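Local coordinates for protein PHO85 cyclin-10 (Saccharomyces cerevisiae, PDB 4KRD) that serves as the cyclin partner of the cyclin-dependent kinase PHO85, directing it to phosphorylate and inhibit glycogen synthase GSY2, at residues B[25-31]-B[189-194]; B[42-47]-B[105-110]; B[90-95]-B[157-162]; B[138-143]-B[172-177]. All coordinates share one frame; numbering follows the deposited sequence.

In the fold
Starting at the N terminus, residues 25-31 lie in a loop ahead of helix 36-54 and meet the start of helix 189-203. Contact 1 therefore closes the longest loop, and the other three contacts are nested inside it. Contact 2 joins helix 36-54 to helix 99-113 and is in series with contact 4, which closes the short loop between helices 130-148 and 166-180. Contact 3, between helices 84-95 and 155-162, crosses both of them along the chain. Contacts 2 and 4 touch where Ala105 and Leu108 meet Ala140, and Phe43 meets Val141, while Phe158 carries contact 3 onto Arg142 and Val141. Helix 130-148 thus gathers contacts 2, 3 and 4.

Contact 1 (B[25-31]-B[189-194]); sequences IPVDVEV and NRKLAA
Val29 and Val31 lead an irregular chain past the first turns of helix 189-203, their CA atoms 6.2 Å from that of Arg190 and 5.3 Å from that of Asn189, after a type I beta turn from Pro26 to Val29. Arg190 reaches along the loop to the carbonyl of Ile25. Its NH2 gives a hydrogen bond of 2.7 Å to Ile25 O, arriving in the carbonyl plane although the oxygen stands somewhat out of the plane of the guanidinium. NE adds a weak bond to the same oxygen, so two donors of one group grip a single acceptor. A bend at chi3 (72°) turns the guanidinium toward this carbonyl, while CD lies 3.6 Å from Val27 CA. The polar end has a stronger partner as well: NH2 also forms a salt bridge with Glu18.

Apolar contacts run along the rest of the loop. Ile25 extends CD1 to 3.6 Å from Ala194 CB. Val29 holds CG1 over the base of the arginine, 3.8 Å from Arg190 CG, and the same methyl touches Ala193 CB. At the far end Val31 places CG1 3.8 Å from Leu192 CD1; this valine is poorly ordered, which limits what its closer approach to the Asn189 amide can tell.

A second protein chain, consistent with the kinase, touches Val31, Asn189 and Leu192. The loop packs on helix 189-203 where that helix leans on helix 99-113, with Leu192 continuing inward to Thr100, Leu103 and Val104.

Contact 2 (B[42-47]-B[105-110]); sequences NFKETI and ATFLID
The ring of Phe43 takes Ala105 and Ile109 at different places: Ala105 CB sits over one face, offset toward the rim, 4.2 Å from the ring centroid in a CH-pi contact, while Ile109 CD1 comes to the edge, 3.8 Å from Phe43 CE1. Thr106 and Phe43 point past one another, antiparallel and side by side, with Thr106 OG1 3.4 Å from Phe43 CD1. The ring is carried toward helix 99-113 because CG stands opposite the backbone nitrogen (chi1 -171°).

Ile109 CD1 serves three neighbours. Besides the ring edge it meets Thr46 CG2 at 3.6 Å and Ile47 CG1. Its CG1 takes the crowded position between backbone N and carbonyl carbon (chi1 62°), and the chain then extends to the methyl between the helices. Thr46 also faces Thr106, with OG1 3.4 Å from Thr106 CG2.

These residues belong to the cyclin-box helical bundle, in which helices 36-54 and 99-113 run almost parallel here, their segment axes 9.6 Å apart and 16° from alignment.

A water links the two helices beside the apolar cluster, donating to Thr46 OG1 and, at 2.8 Å, to Asp110 OD1. In the next shell, Thr46 OG1 donates in turn to Asn42 O, reaching it from the face opposite to the one used by the helical N-H of Thr46, which fixes the hydroxyl's orientation. Thr106 OG1 is likewise tied to its own helix, at Tyr102 O. Away from the water, Phe43 leans on Val141, and Ile47 on Val133 and Ile137, all three of helix 130-148.

Contact 3 (B[90-95]-B[157-162]); sequences RIQDKC and YFSKVC
Arg90 meets the backbone of Lys160 and Val161, and Tyr157 that of Lys94, where two helices of this cyclin-family bundle, 84-95 and 155-162, run roughly antiparallel, their segments at 144° with axes 10.0 Å apart. The hydrogen bonds go from side chain to backbone and lie at separate places. Arg90 stretches out fully from CG to NE and addresses two successive carbonyls. NE donates to Val161 O at 2.8 Å, in the plane of that carbonyl; NH2 donates to Lys160 O at 3.3 Å with the oxygen lying in the guanidinium plane, and adds a weak bond to Val161 O. In the reverse direction Tyr157 OH donates to Lys94 O at 2.8 Å. The acceptor sits at the ring edge, in plane, although the hydroxyl itself is tilted from the plane of the carbonyl.

Apolar packing fills the space between these bonds. Val161 is central: CG2 lies 3.7 Å from Lys94 CB and also rests over one face of the Tyr157 ring toward its rim, while CG1 touches Ile91 CA. Lys94 contributes the start of its chain and bends at chi2, its amine leading away. Deeper in, Ile91 leans on Ile137 and Phe158 on Val141 and Arg142, so helix 130-148 underlies the pair.

A sulfur-aromatic contact adds to this: Cys95 SG stands 5.4 Å from the centroid of the Phe158 ring, approaching obliquely, and closest to Phe158 CD1 at 4.3 Å.

Contact 4 (B[138-143]-B[172-177]); sequences IAAVRL and LEVSLL
Arg142 and Glu173 face each other across a near-perpendicular helix crossing of the cyclin box, the segment axes of helices 130-148 and 166-180 passing 8.6 Å apart at -86°. The planes of the guanidinium and the carboxylate are nearly parallel, 14° apart. Arg142 NE donates to Glu173 OE2 at 3.1 Å in a salt bridge, meeting that oxygen nearly along its C-O axis. A bend at chi2 (62°) folds the arginine so that its aliphatic part also lies against the carboxylate, and Arg142 CG comes tightly to 3.0 Å from Glu173 OE2. Both charges have further partners: Arg142 NH1 binds His153 O, Lys146 NZ joins Glu173 OE2, and Glu173 OE1 accepts from the backbone of the other protein chain. A lysine-glutamate pair holding the kinase backbone is familiar from cyclin-CDK complexes, and this arrangement is consistent with it. The positive neighbours would be expected to favour the ionised carboxylate.

At the crossing point the small Ala139 lets the helices approach. Its CB is 3.6 Å from Leu172 O and fits between the CB atoms of Leu172 and Leu176. Leu176 sends CD2 against the backbone of Ala140, 3.6 Å from Ala140 CA, and Leu143 comes across Leu176 at a slant. On the inner side, Leu143 and Leu176 continue to Leu108 and Leu112 of helix 99-113. The CD2 methyl of Leu143 lies 3.7 Å from Leu176 CD2 and 4.0 Å from Leu177 CB.

Contact 1 (B[25-31]-B[189-194])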
# COMPACT_ATOMS: atom_id res chain seq x y z
N ILE B 25 -19.74 10.25 7.73
CA ILE B 25 -19.30 10.61 6.38
C ILE B 25 -19.68 9.52 5.36
O ILE B 25 -19.26 8.37 5.50
CB ILE B 25 -17.78 10.88 6.35
CG1 ILE B 25 -17.43 12.01 7.32
CG2 ILE B 25 -17.32 11.20 4.94
CD1 ILE B 25 -15.96 12.36 7.33
N PRO B 26 -20.47 9.89 4.34
CA PRO B 26 -20.97 8.94 3.34
C PRO B 26 -19.83 8.13 2.72
O PRO B 26 -18.79 8.70 2.39
CB PRO B 26 -21.59 9.85 2.26
CG PRO B 26 -21.90 11.13 2.98
CD PRO B 26 -20.82 11.28 4.01
N VAL B 27 -20.04 6.83 2.56
CA VAL B 27 -18.98 5.96 2.06
C VAL B 27 -18.63 6.28 0.61
O VAL B 27 -17.53 5.97 0.15
CB VAL B 27 -19.36 4.47 2.20
CG1 VAL B 27 -20.49 4.13 1.24
CG2 VAL B 27 -18.15 3.58 1.96
N ASP B 28 -19.56 6.92 -0.09
CA ASP B 28 -19.33 7.29 -1.48
C ASP B 28 -19.00 8.77 -1.67
O ASP B 28 -19.15 9.31 -2.77
CB ASP B 28 -20.53 6.90 -2.35
N VAL B 29 -18.56 9.43 -0.60
CA VAL B 29 -18.21 10.85 -0.67
C VAL B 29 -17.17 11.10 -1.76
O VAL B 29 -16.35 10.22 -2.07
CB VAL B 29 -17.72 11.39 0.70
CG1 VAL B 29 -16.31 10.91 1.00
CG2 VAL B 29 -17.78 12.92 0.74
N GLU B 30 -17.20 12.29 -2.36
CA GLU B 30 -16.30 12.58 -3.47
C GLU B 30 -15.07 13.34 -3.00
O GLU B 30 -15.14 14.15 -2.06
CB GLU B 30 -17.03 13.37 -4.56
N VAL B 31 -13.93 13.08 -3.64
CA VAL B 31 -12.71 13.82 -3.35
C VAL B 31 -13.02 15.30 -3.41
O VAL B 31 -13.58 15.78 -4.41
CB VAL B 31 -11.57 13.50 -4.34
CG1 VAL B 31 -10.30 14.26 -3.96
CG2 VAL B 31 -11.30 12.00 -4.40
N ASN B 189 -10.80 8.31 -0.15
CA ASN B 189 -11.58 9.53 -0.37
C ASN B 189 -12.24 10.06 0.91
O ASN B 189 -12.29 11.27 1.12
CB ASN B 189 -12.63 9.31 -1.48
CG ASN B 189 -12.00 9.06 -2.85
OD1 ASN B 189 -10.80 9.20 -3.04
ND2 ASN B 189 -12.83 8.68 -3.81
N ARG B 190 -12.72 9.17 1.77
CA ARG B 190 -13.35 9.60 3.00
C ARG B 190 -12.37 10.25 3.98
O ARG B 190 -12.76 11.10 4.77
CB ARG B 190 -14.09 8.46 3.70
CG ARG B 190 -15.18 7.83 2.85
CD ARG B 190 -15.77 6.63 3.56
NE ARG B 190 -16.59 7.02 4.70
CZ ARG B 190 -16.70 6.32 5.82
NH1 ARG B 190 -16.01 5.19 5.96
NH2 ARG B 190 -17.48 6.75 6.79
N LYS B 191 -11.11 9.83 3.96
CA LYS B 191 -10.14 10.48 4.83
C LYS B 191 -9.79 11.87 4.28
O LYS B 191 -9.69 12.83 5.05
CB LYS B 191 -8.91 9.59 5.08
CG LYS B 191 -9.31 8.31 5.85
CD LYS B 191 -8.12 7.62 6.45
CE LYS B 191 -8.56 6.45 7.30
NZ LYS B 191 -9.02 5.29 6.50
N LEU B 192 -9.67 11.97 2.96
CA LEU B 192 -9.46 13.25 2.30
C LEU B 192 -10.59 14.20 2.68
O LEU B 192 -10.36 15.37 3.03
CB LEU B 192 -9.40 13.10 0.78
CG LEU B 192 -8.19 12.38 0.18
CD1 LEU B 192 -8.08 12.63 -1.32
CD2 LEU B 192 -6.93 12.83 0.87
N ALA B 193 -11.82 13.69 2.63
CA ALA B 193 -12.99 14.49 2.97
C ALA B 193 -12.98 14.88 4.44
O ALA B 193 -13.20 16.05 4.77
CB ALA B 193 -14.26 13.73 2.65
N ALA B 194 -12.73 13.90 5.31
CA ALA B 194 -12.74 14.13 6.76
C ALA B 194 -11.84 15.28 7.19
O ALA B 194 -12.16 15.98 8.16
CB ALA B 194 -12.36 12.85 7.51

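Contact 2 (B[42-47]-B[105-110])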
# COMPACT_ATOMS: atom_id res chain seq x y z
N ASN B 42 -6.50 25.02 5.59
CA ASN B 42 -7.18 24.08 6.46
C ASN B 42 -6.20 23.37 7.39
O ASN B 42 -6.52 23.07 8.53
CB ASN B 42 -7.97 23.05 5.65
CG ASN B 42 -9.09 23.68 4.85
OD1 ASN B 42 -9.44 24.85 5.07
ND2 ASN B 42 -9.66 22.93 3.92
N PHE B 43 -5.00 23.11 6.87
CA PHE B 43 -3.94 22.47 7.62
C PHE B 43 -3.55 23.38 8.79
O PHE B 43 -3.58 22.97 9.95
CB PHE B 43 -2.76 22.23 6.66
CG PHE B 43 -1.65 21.39 7.23
CD1 PHE B 43 -1.86 20.54 8.30
CD2 PHE B 43 -0.38 21.43 6.65
CE1 PHE B 43 -0.83 19.75 8.80
CE2 PHE B 43 0.65 20.64 7.14
CZ PHE B 43 0.43 19.81 8.23
N LYS B 44 -3.18 24.61 8.47
CA LYS B 44 -2.83 25.60 9.48
C LYS B 44 -3.94 25.82 10.50
O LYS B 44 -3.70 25.87 11.71
CB LYS B 44 -2.45 26.93 8.82
N GLU B 45 -5.18 25.94 10.03
CA GLU B 45 -6.29 26.24 10.94
C GLU B 45 -6.60 25.07 11.87
O GLU B 45 -6.99 25.27 13.03
CB GLU B 45 -7.53 26.66 10.14
CG GLU B 45 -8.60 27.32 11.00
CD GLU B 45 -9.85 27.66 10.20
OE1 GLU B 45 -9.83 27.47 8.97
OE2 GLU B 45 -10.85 28.10 10.80
N THR B 46 -6.41 23.84 11.38
CA THR B 46 -6.58 22.65 12.22
C THR B 46 -5.58 22.70 13.36
O THR B 46 -5.92 22.43 14.52
CB THR B 46 -6.38 21.35 11.40
OG1 THR B 46 -7.36 21.28 10.36
CG2 THR B 46 -6.52 20.12 12.30
N ILE B 47 -4.34 23.04 13.04
CA ILE B 47 -3.31 23.19 14.07
C ILE B 47 -3.71 24.27 15.09
O ILE B 47 -3.62 24.06 16.30
CB ILE B 47 -1.95 23.53 13.47
CG1 ILE B 47 -1.41 22.32 12.69
CG2 ILE B 47 -0.99 23.91 14.59
CD1 ILE B 47 -0.35 22.66 11.65
N ALA B 105 -1.92 15.16 5.18
CA ALA B 105 -1.17 15.70 6.30
C ALA B 105 -2.11 16.14 7.41
O ALA B 105 -1.85 15.92 8.61
CB ALA B 105 -0.29 16.87 5.86
N THR B 106 -3.19 16.80 7.01
CA THR B 106 -4.17 17.27 7.99
C THR B 106 -4.84 16.09 8.69
O THR B 106 -5.03 16.11 9.91
CB THR B 106 -5.24 18.17 7.34
OG1 THR B 106 -4.60 19.29 6.70
CG2 THR B 106 -6.23 18.69 8.40
N PHE B 107 -5.18 15.05 7.93
CA PHE B 107 -5.82 13.90 8.55
C PHE B 107 -4.88 13.18 9.51
O PHE B 107 -5.34 12.62 10.50
CB PHE B 107 -6.37 12.90 7.51
CG PHE B 107 -7.15 11.79 8.16
CD1 PHE B 107 -8.47 12.00 8.54
CD2 PHE B 107 -6.55 10.57 8.45
CE1 PHE B 107 -9.19 11.00 9.18
CE2 PHE B 107 -7.27 9.56 9.10
CZ PHE B 107 -8.59 9.78 9.46
N LEU B 108 -3.59 13.17 9.21
CA LEU B 108 -2.62 12.55 10.12
C LEU B 108 -2.62 13.26 11.48
O LEU B 108 -2.60 12.61 12.53
CB LEU B 108 -1.20 12.53 9.51
CG LEU B 108 -1.00 11.65 8.26
CD1 LEU B 108 0.43 11.76 7.72
CD2 LEU B 108 -1.35 10.19 8.56
N ILE B 109 -2.65 14.59 11.48
CA ILE B 109 -2.71 15.29 12.75
C ILE B 109 -4.08 15.11 13.42
O ILE B 109 -4.15 14.97 14.65
CB ILE B 109 -2.30 16.78 12.62
CG1 ILE B 109 -3.24 17.54 11.69
CG2 ILE B 109 -0.85 16.91 12.13
CD1 ILE B 109 -3.10 19.07 11.83
N ASP B 110 -5.15 15.11 12.62
CA ASP B 110 -6.51 14.77 13.08
C ASP B 110 -6.53 13.46 13.84
O ASP B 110 -7.09 13.36 14.92
CB ASP B 110 -7.46 14.55 11.88
CG ASP B 110 -7.93 15.86 11.23
OD1 ASP B 110 -7.99 16.89 11.92
OD2 ASP B 110 -8.27 15.82 10.02
O HOH W 1 -9.01 18.95 10.24

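Contact 3 (B[90-95]-B[157-162])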
# COMPACT_ATOMS: atom_id res chain seq x y z
N ARG B 90 7.13 28.20 2.39
CA ARG B 90 8.46 27.78 1.97
C ARG B 90 8.46 26.34 1.45
O ARG B 90 9.06 26.05 0.41
CB ARG B 90 9.49 27.97 3.09
CG ARG B 90 10.83 27.30 2.80
CD ARG B 90 11.89 27.63 3.83
NE ARG B 90 13.07 26.79 3.65
CZ ARG B 90 14.04 27.02 2.77
NH1 ARG B 90 13.97 28.08 1.97
NH2 ARG B 90 15.07 26.19 2.67
N ILE B 91 7.79 25.44 2.16
CA ILE B 91 7.71 24.04 1.76
C ILE B 91 7.03 23.90 0.40
O ILE B 91 7.54 23.21 -0.50
CB ILE B 91 6.99 23.17 2.84
CG1 ILE B 91 7.78 23.19 4.15
CG2 ILE B 91 6.82 21.73 2.38
CD1 ILE B 91 7.11 22.44 5.32
N GLN B 92 5.90 24.56 0.22
CA GLN B 92 5.17 24.45 -1.04
C GLN B 92 5.89 25.13 -2.20
O GLN B 92 5.83 24.66 -3.33
CB GLN B 92 3.75 25.00 -0.88
CG GLN B 92 2.91 24.94 -2.15
CD GLN B 92 2.73 23.52 -2.68
OE1 GLN B 92 2.30 23.31 -3.82
NE2 GLN B 92 3.06 22.53 -1.86
N ASP B 93 6.56 26.24 -1.92
CA ASP B 93 7.34 26.95 -2.94
C ASP B 93 8.46 26.06 -3.47
O ASP B 93 8.76 26.06 -4.67
CB ASP B 93 7.94 28.24 -2.36
CG ASP B 93 6.93 29.37 -2.27
OD1 ASP B 93 5.90 29.30 -2.97
OD2 ASP B 93 7.18 30.32 -1.49
N LYS B 94 9.07 25.30 -2.56
CA LYS B 94 10.19 24.44 -2.88
C LYS B 94 9.78 23.06 -3.42
O LYS B 94 10.51 22.45 -4.20
CB LYS B 94 11.06 24.25 -1.63
CG LYS B 94 11.64 25.53 -1.06
CD LYS B 94 12.83 26.02 -1.89
CE LYS B 94 13.60 27.11 -1.15
NZ LYS B 94 14.79 27.59 -1.92
N CYS B 95 8.61 22.58 -3.01
CA CYS B 95 8.22 21.20 -3.33
C CYS B 95 7.10 21.08 -4.34
O CYS B 95 7.00 20.08 -5.02
CB CYS B 95 7.82 20.45 -2.06
SG CYS B 95 9.14 20.26 -0.90
N TYR B 157 17.13 16.61 -0.17
CA TYR B 157 16.37 17.78 -0.59
C TYR B 157 15.30 18.21 0.43
O TYR B 157 15.22 19.40 0.79
CB TYR B 157 15.71 17.54 -1.94
CG TYR B 157 15.04 18.77 -2.48
CD1 TYR B 157 15.80 19.85 -2.92
CD2 TYR B 157 13.66 18.87 -2.55
CE1 TYR B 157 15.21 20.99 -3.41
CE2 TYR B 157 13.05 20.02 -3.05
CZ TYR B 157 13.84 21.07 -3.48
OH TYR B 157 13.26 22.22 -3.97
N PHE B 158 14.49 17.27 0.89
CA PHE B 158 13.45 17.62 1.88
C PHE B 158 14.04 18.18 3.19
O PHE B 158 13.53 19.16 3.73
CB PHE B 158 12.52 16.44 2.16
CG PHE B 158 11.22 16.84 2.83
CD1 PHE B 158 10.17 17.31 2.07
CD2 PHE B 158 11.08 16.77 4.21
CE1 PHE B 158 8.97 17.71 2.68
CE2 PHE B 158 9.89 17.16 4.82
CZ PHE B 158 8.84 17.63 4.06
N SER B 159 15.09 17.54 3.70
CA SER B 159 15.78 18.05 4.89
C SER B 159 16.18 19.52 4.74
O SER B 159 15.88 20.35 5.60
CB SER B 159 17.03 17.22 5.16
OG SER B 159 16.70 15.87 5.44
N LYS B 160 16.85 19.85 3.64
CA LYS B 160 17.30 21.22 3.39
C LYS B 160 16.14 22.19 3.29
O LYS B 160 16.23 23.32 3.77
CB LYS B 160 18.14 21.30 2.11
CG LYS B 160 19.41 20.47 2.15
CD LYS B 160 20.12 20.53 0.79
CE LYS B 160 21.35 19.63 0.76
NZ LYS B 160 21.97 19.64 -0.60
N VAL B 161 15.06 21.76 2.65
CA VAL B 161 13.87 22.60 2.57
C VAL B 161 13.35 22.95 3.97
O VAL B 161 12.98 24.10 4.23
CB VAL B 161 12.76 21.93 1.74
CG1 VAL B 161 11.44 22.67 1.93
CG2 VAL B 161 13.15 21.90 0.28
N CYS B 162 13.35 21.96 4.87
CA CYS B 162 12.82 22.12 6.22
C CYS B 162 13.86 22.63 7.20
O CYS B 162 13.57 22.89 8.37
CB CYS B 162 12.25 20.79 6.73
SG CYS B 162 10.84 20.18 5.79

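Contact 4 (B[138-143]-B[172-177])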
# COMPACT_ATOMS: atom_id res chain seq x y z
N ILE B 138 6.66 19.25 9.63
CA ILE B 138 7.68 18.51 8.89
C ILE B 138 7.32 17.03 8.73
O ILE B 138 7.29 16.50 7.62
CB ILE B 138 9.03 18.65 9.60
CG1 ILE B 138 9.50 20.12 9.54
CG2 ILE B 138 10.08 17.76 8.95
CD1 ILE B 138 10.85 20.33 10.18
N ALA B 139 7.03 16.37 9.85
CA ALA B 139 6.70 14.93 9.83
C ALA B 139 5.43 14.60 9.04
O ALA B 139 5.41 13.63 8.25
CB ALA B 139 6.59 14.41 11.26
N ALA B 140 4.37 15.38 9.25
CA ALA B 140 3.08 15.09 8.62
C ALA B 140 3.14 15.28 7.11
O ALA B 140 2.55 14.51 6.34
CB ALA B 140 1.96 15.93 9.24
N VAL B 141 3.87 16.30 6.67
CA VAL B 141 4.03 16.49 5.24
C VAL B 141 4.86 15.36 4.64
O VAL B 141 4.50 14.83 3.61
CB VAL B 141 4.66 17.85 4.87
CG1 VAL B 141 5.06 17.89 3.39
CG2 VAL B 141 3.68 19.00 5.22
N ARG B 142 5.94 14.97 5.31
CA ARG B 142 6.86 13.98 4.75
C ARG B 142 6.19 12.62 4.68
O ARG B 142 6.27 11.93 3.65
CB ARG B 142 8.16 13.92 5.57
CG ARG B 142 9.18 12.88 5.08
CD ARG B 142 9.65 13.16 3.65
NE ARG B 142 10.85 12.39 3.31
CZ ARG B 142 11.39 12.34 2.10
NH1 ARG B 142 10.84 13.02 1.11
NH2 ARG B 142 12.48 11.62 1.88
N LEU B 143 5.51 12.23 5.75
CA LEU B 143 4.81 10.95 5.81
C LEU B 143 3.71 10.92 4.76
O LEU B 143 3.49 9.92 4.07
CB LEU B 143 4.24 10.74 7.22
CG LEU B 143 4.18 9.32 7.77
CD1 LEU B 143 5.44 8.55 7.40
CD2 LEU B 143 3.98 9.32 9.30
N LEU B 172 11.86 12.10 12.95
CA LEU B 172 10.51 12.66 12.94
C LEU B 172 9.51 11.82 12.14
O LEU B 172 8.38 11.63 12.59
CB LEU B 172 10.54 14.10 12.43
CG LEU B 172 11.27 15.09 13.36
CD1 LEU B 172 11.23 16.48 12.76
CD2 LEU B 172 10.68 15.07 14.79
N GLU B 173 9.90 11.33 10.97
CA GLU B 173 9.05 10.40 10.21
C GLU B 173 8.60 9.23 11.08
O GLU B 173 7.42 8.88 11.10
CB GLU B 173 9.78 9.79 9.01
CG GLU B 173 10.18 10.73 7.92
CD GLU B 173 10.97 10.02 6.82
OE1 GLU B 173 11.80 9.14 7.14
OE2 GLU B 173 10.76 10.34 5.64
N VAL B 174 9.55 8.60 11.75
CA VAL B 174 9.27 7.40 12.52
C VAL B 174 8.46 7.72 13.77
O VAL B 174 7.60 6.95 14.17
CB VAL B 174 10.56 6.66 12.91
CG1 VAL B 174 10.25 5.51 13.84
CG2 VAL B 174 11.28 6.17 11.67
N SER B 175 8.75 8.86 14.40
CA SER B 175 8.00 9.26 15.59
C SER B 175 6.51 9.43 15.27
O SER B 175 5.66 8.97 16.03
CB SER B 175 8.57 10.55 16.18
OG SER B 175 9.90 10.37 16.62
N LEU B 176 6.20 10.10 14.17
CA LEU B 176 4.80 10.32 13.83
C LEU B 176 4.18 8.97 13.45
O LEU B 176 3.09 8.62 13.89
CB LEU B 176 4.65 11.32 12.69
CG LEU B 176 3.22 11.52 12.20
CD1 LEU B 176 2.32 11.97 13.37
CD2 LEU B 176 3.17 12.49 11.05
N LEU B 177 4.91 8.20 12.65
CA LEU B 177 4.42 6.88 12.25
C LEU B 177 4.07 6.00 13.46
O LEU B 177 2.95 5.46 13.55
CB LEU B 177 5.45 6.21 11.33
CG LEU B 177 5.10 4.82 10.77
CD1 LEU B 177 3.91 4.92 9.86
CD2 LEU B 177 6.30 4.22 10.04